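Local coordinates for protein SusD homolog (Bacteroides ovatus, PDB 4F53) that probably binds mucin O-glycans at the outer membrane, as a lipoprotein of the SusD/RagB family with a TPR-like helical fold, at residues A[468-480]-A[507-519]. Sequence-based numbering, arbitrary orientation.
Sequences IVNDAEGARRMPY and RGDTMATHVWWDC
The guanidinium of R476 lies flat on the imidazole of H514, their centres 4.4 Å apart and the planes only 22° from parallel. Bends at chi2 and chi3 (-50° and -68°) fold the arginine over the ring and turn its side edge to D518 in a salt bridge. There R476 NH2 meets D518 OD1 at 2.9 Å, nearly in the guanidinium plane, while NE and NH2 share OD2, both using its syn lone pair. NH1 is taken by the carbonyl oxygen of E473 on one of its lone pairs. The imidazole is fixed at both nitrogens: in a His-carboxylate hydrogen bond H514 NE2 donates to the syn lone pair of E473 OE1 at 2.7 Å, almost straight and in the ring plane, and ND1 donates to the D518 carbonyl. E473, R476 and D518 thus form a salt-bridge network. With an alanine at R476, the D518 carboxylate would probably lose its charged mate and the H514 ring the guanidinium stacked on its face.

R477 reaches the opposite end of the 507-519 segment. Bent at chi3, it presents NH1 and NH2 end-on to a single oxygen in a second salt bridge, R477 NH1 lying 2.8 Å from D509 OD1; NH1 also donates to T510 O, from above the carbonyl plane. Y480 N, 3.1 Å away, is the third donor to D509 OD1, and NH2 of R477 sits over one face of the Y480 ring. D509 OD2 turns to Y485. M511 and M478 are selenomethionines; M511, extended beyond CG, runs to the apolar side, M511 CB against V469 CG2 (3.7 Å) and its CE beside M478 SE, while M511 O accepts from R476 N at 2.8 Å.

Within the mainly helical, TPR-like SusD fold, the contact joins the loop before helix 482-487 to that after helix 489-502. Helix 489-502 touches R477, Y480 and D509, and helix 442-452 reaches D518 through R450, which also bonds R476 O.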
# COMPACT_ATOMS: atom_id res chain seq x y z
N ILE A 468 17.00 -14.06 9.67
CA ILE A 468 16.13 -13.15 10.42
C ILE A 468 14.69 -13.30 9.96
O ILE A 468 13.81 -13.43 10.80
CB ILE A 468 16.60 -11.66 10.32
CG1 ILE A 468 17.99 -11.46 10.98
CG2 ILE A 468 15.54 -10.71 10.92
CD1 ILE A 468 18.41 -10.05 11.24
N VAL A 469 14.45 -13.25 8.65
CA VAL A 469 13.12 -13.27 8.05
C VAL A 469 12.68 -14.71 7.71
O VAL A 469 13.39 -15.45 7.03
CB VAL A 469 13.08 -12.34 6.81
CG1 VAL A 469 11.73 -12.41 6.10
CG2 VAL A 469 13.41 -10.90 7.19
N ASN A 470 11.51 -15.08 8.21
CA ASN A 470 10.86 -16.35 7.92
C ASN A 470 10.23 -16.26 6.53
O ASN A 470 9.54 -15.28 6.23
CB ASN A 470 9.81 -16.66 8.99
CG ASN A 470 8.94 -17.83 8.66
OD1 ASN A 470 7.87 -17.68 8.07
ND2 ASN A 470 9.40 -19.03 8.96
N ASP A 471 10.43 -17.29 5.69
CA ASP A 471 9.97 -17.35 4.30
C ASP A 471 8.46 -17.26 4.14
O ASP A 471 8.02 -16.60 3.22
CB ASP A 471 10.49 -18.62 3.62
CG ASP A 471 11.98 -18.61 3.32
OD1 ASP A 471 12.52 -17.52 3.01
OD2 ASP A 471 12.61 -19.69 3.41
N ALA A 472 7.68 -17.89 5.02
CA ALA A 472 6.22 -17.86 4.99
C ALA A 472 5.65 -16.50 5.45
O ALA A 472 4.63 -16.06 4.93
CB ALA A 472 5.67 -18.97 5.86
N GLU A 473 6.30 -15.85 6.42
CA GLU A 473 5.89 -14.57 7.00
C GLU A 473 6.31 -13.36 6.17
O GLU A 473 5.58 -12.38 6.12
CB GLU A 473 6.53 -14.41 8.39
CG GLU A 473 5.95 -15.32 9.45
CD GLU A 473 5.09 -14.55 10.42
OE1 GLU A 473 5.64 -13.75 11.21
OE2 GLU A 473 3.85 -14.71 10.34
N GLY A 474 7.52 -13.40 5.61
CA GLY A 474 8.11 -12.28 4.89
C GLY A 474 8.45 -11.15 5.85
O GLY A 474 8.50 -11.35 7.06
N ALA A 475 8.73 -9.96 5.33
CA ALA A 475 9.05 -8.79 6.16
C ALA A 475 7.77 -8.30 6.87
O ALA A 475 6.74 -8.10 6.24
CB ALA A 475 9.66 -7.69 5.30
N ARG A 476 7.84 -8.13 8.18
CA ARG A 476 6.73 -7.72 9.02
C ARG A 476 6.83 -6.24 9.35
O ARG A 476 5.86 -5.62 9.78
CB ARG A 476 6.69 -8.56 10.32
CG ARG A 476 6.73 -10.07 10.08
CD ARG A 476 5.71 -10.52 9.05
NE ARG A 476 4.35 -10.37 9.56
CZ ARG A 476 3.28 -10.93 9.00
NH1 ARG A 476 3.40 -11.62 7.87
NH2 ARG A 476 2.09 -10.80 9.57
N ARG A 477 8.02 -5.69 9.14
CA ARG A 477 8.31 -4.29 9.38
C ARG A 477 9.72 -3.98 8.85
O ARG A 477 10.38 -4.86 8.31
CB ARG A 477 8.21 -3.96 10.90
CG ARG A 477 9.31 -4.60 11.74
CD ARG A 477 9.24 -4.25 13.21
NE ARG A 477 9.63 -2.87 13.50
CZ ARG A 477 10.85 -2.46 13.82
NH1 ARG A 477 11.87 -3.32 13.80
NH2 ARG A 477 11.08 -1.19 14.12
N MSE A 478 10.15 -2.73 9.01
CA MSE A 478 11.50 -2.30 8.70
C MSE A 478 12.18 -2.00 10.01
O MSE A 478 11.52 -1.48 10.92
CB MSE A 478 11.50 -1.07 7.76
CG MSE A 478 11.04 -1.40 6.34
SE MSE A 478 12.31 -2.49 5.34
CE MSE A 478 13.85 -1.28 5.30
N PRO A 479 13.50 -2.31 10.14
CA PRO A 479 14.20 -1.94 11.37
C PRO A 479 14.53 -0.45 11.37
O PRO A 479 14.62 0.15 10.30
CB PRO A 479 15.47 -2.80 11.32
CG PRO A 479 15.73 -3.02 9.86
CD PRO A 479 14.41 -2.91 9.14
N TYR A 480 14.69 0.15 12.55
CA TYR A 480 15.02 1.57 12.64
C TYR A 480 16.39 1.85 12.03
O TYR A 480 17.31 1.05 12.23
CB TYR A 480 15.00 2.06 14.11
CG TYR A 480 13.64 1.98 14.76
CD1 TYR A 480 12.54 2.63 14.20
CD2 TYR A 480 13.45 1.30 15.96
CE1 TYR A 480 11.28 2.56 14.80
CE2 TYR A 480 12.20 1.23 16.57
CZ TYR A 480 11.11 1.85 15.97
OH TYR A 480 9.87 1.80 16.54
N ARG A 507 10.85 -10.16 18.13
CA ARG A 507 12.06 -10.59 17.41
C ARG A 507 13.13 -9.48 17.33
O ARG A 507 14.00 -9.53 16.46
CB ARG A 507 11.69 -11.08 15.98
CG ARG A 507 10.71 -12.25 15.90
CD ARG A 507 11.29 -13.53 16.50
NE ARG A 507 10.39 -14.67 16.34
CZ ARG A 507 9.41 -14.99 17.17
NH1 ARG A 507 9.18 -14.26 18.26
NH2 ARG A 507 8.65 -16.05 16.93
N GLY A 508 13.07 -8.51 18.25
CA GLY A 508 14.00 -7.39 18.33
C GLY A 508 13.72 -6.34 17.29
O GLY A 508 12.69 -6.39 16.60
N ASP A 509 14.66 -5.38 17.13
CA ASP A 509 14.51 -4.34 16.11
C ASP A 509 14.94 -4.92 14.78
O ASP A 509 16.02 -4.62 14.26
CB ASP A 509 15.31 -3.07 16.48
CG ASP A 509 15.16 -1.92 15.50
OD1 ASP A 509 14.14 -1.90 14.75
OD2 ASP A 509 16.04 -1.05 15.48
N THR A 510 14.09 -5.82 14.24
CA THR A 510 14.36 -6.49 12.98
C THR A 510 13.10 -6.46 12.10
O THR A 510 12.04 -6.00 12.53
CB THR A 510 14.85 -7.94 13.21
OG1 THR A 510 13.75 -8.77 13.54
CG2 THR A 510 15.97 -8.09 14.25
N MSE A 511 13.23 -7.03 10.91
CA MSE A 511 12.13 -7.18 9.96
C MSE A 511 11.11 -8.25 10.40
O MSE A 511 10.03 -8.32 9.84
CB MSE A 511 12.70 -7.57 8.60
CG MSE A 511 13.35 -6.42 7.87
SE MSE A 511 13.85 -7.01 6.08
CE MSE A 511 14.69 -5.35 5.40
N ALA A 512 11.46 -9.07 11.42
CA ALA A 512 10.67 -10.22 11.85
C ALA A 512 9.66 -9.88 12.92
O ALA A 512 8.70 -10.65 13.10
CB ALA A 512 11.61 -11.32 12.34
N THR A 513 9.86 -8.74 13.63
CA THR A 513 8.97 -8.33 14.70
C THR A 513 7.65 -7.82 14.17
O THR A 513 7.61 -7.03 13.23
CB THR A 513 9.63 -7.28 15.62
OG1 THR A 513 10.72 -7.92 16.25
CG2 THR A 513 8.69 -6.75 16.73
N HIS A 514 6.55 -8.26 14.81
CA HIS A 514 5.20 -7.82 14.49
C HIS A 514 4.92 -6.52 15.19
O HIS A 514 5.23 -6.37 16.38
CB HIS A 514 4.15 -8.87 14.88
CG HIS A 514 4.14 -10.08 14.00
ND1 HIS A 514 2.97 -10.79 13.76
CD2 HIS A 514 5.17 -10.70 13.35
CE1 HIS A 514 3.31 -11.79 12.96
NE2 HIS A 514 4.62 -11.78 12.68
N VAL A 515 4.35 -5.57 14.47
CA VAL A 515 3.89 -4.29 14.99
C VAL A 515 2.59 -4.60 15.80
O VAL A 515 2.05 -5.72 15.73
CB VAL A 515 3.71 -3.19 13.89
CG1 VAL A 515 5.02 -2.93 13.16
CG2 VAL A 515 2.61 -3.54 12.89
N TRP A 516 2.16 -3.64 16.62
CA TRP A 516 1.01 -3.75 17.51
C TRP A 516 -0.28 -4.32 16.82
O TRP A 516 -0.86 -5.25 17.37
CB TRP A 516 0.76 -2.38 18.15
CG TRP A 516 -0.56 -2.23 18.86
CD1 TRP A 516 -0.88 -2.69 20.10
CD2 TRP A 516 -1.70 -1.52 18.37
NE1 TRP A 516 -2.18 -2.33 20.41
CE2 TRP A 516 -2.70 -1.59 19.37
CE3 TRP A 516 -1.98 -0.82 17.18
CZ2 TRP A 516 -3.96 -1.01 19.22
CZ3 TRP A 516 -3.22 -0.21 17.04
CH2 TRP A 516 -4.20 -0.32 18.05
N TRP A 517 -0.71 -3.80 15.64
CA TRP A 517 -1.96 -4.29 15.00
C TRP A 517 -1.80 -5.67 14.37
O TRP A 517 -2.80 -6.34 14.09
CB TRP A 517 -2.53 -3.29 13.96
CG TRP A 517 -1.58 -2.77 12.90
CD1 TRP A 517 -1.11 -1.50 12.78
CD2 TRP A 517 -1.07 -3.50 11.76
NE1 TRP A 517 -0.28 -1.40 11.68
CE2 TRP A 517 -0.23 -2.61 11.04
CE3 TRP A 517 -1.22 -4.82 11.27
CZ2 TRP A 517 0.50 -3.01 9.91
CZ3 TRP A 517 -0.49 -5.22 10.16
CH2 TRP A 517 0.35 -4.32 9.48
N ASP A 518 -0.54 -6.11 14.14
CA ASP A 518 -0.24 -7.38 13.48
C ASP A 518 -0.29 -8.50 14.51
O ASP A 518 0.74 -9.08 14.86
CB ASP A 518 1.11 -7.29 12.75
CG ASP A 518 1.49 -8.46 11.86
OD1 ASP A 518 0.67 -9.39 11.73
OD2 ASP A 518 2.62 -8.45 11.30
N CYS A 519 -1.49 -8.80 14.99
CA CYS A 519 -1.64 -9.80 16.05
C CYS A 519 -2.78 -10.77 15.77
O CYS A 519 -3.39 -11.26 16.72
CB CYS A 519 -1.80 -9.13 17.40
SG CYS A 519 -3.15 -7.92 17.46
O HOH W 1 8.33 -12.80 11.65
O HOH W 2 4.04 -6.35 11.76
O HOH W 3 17.95 -1.29 13.56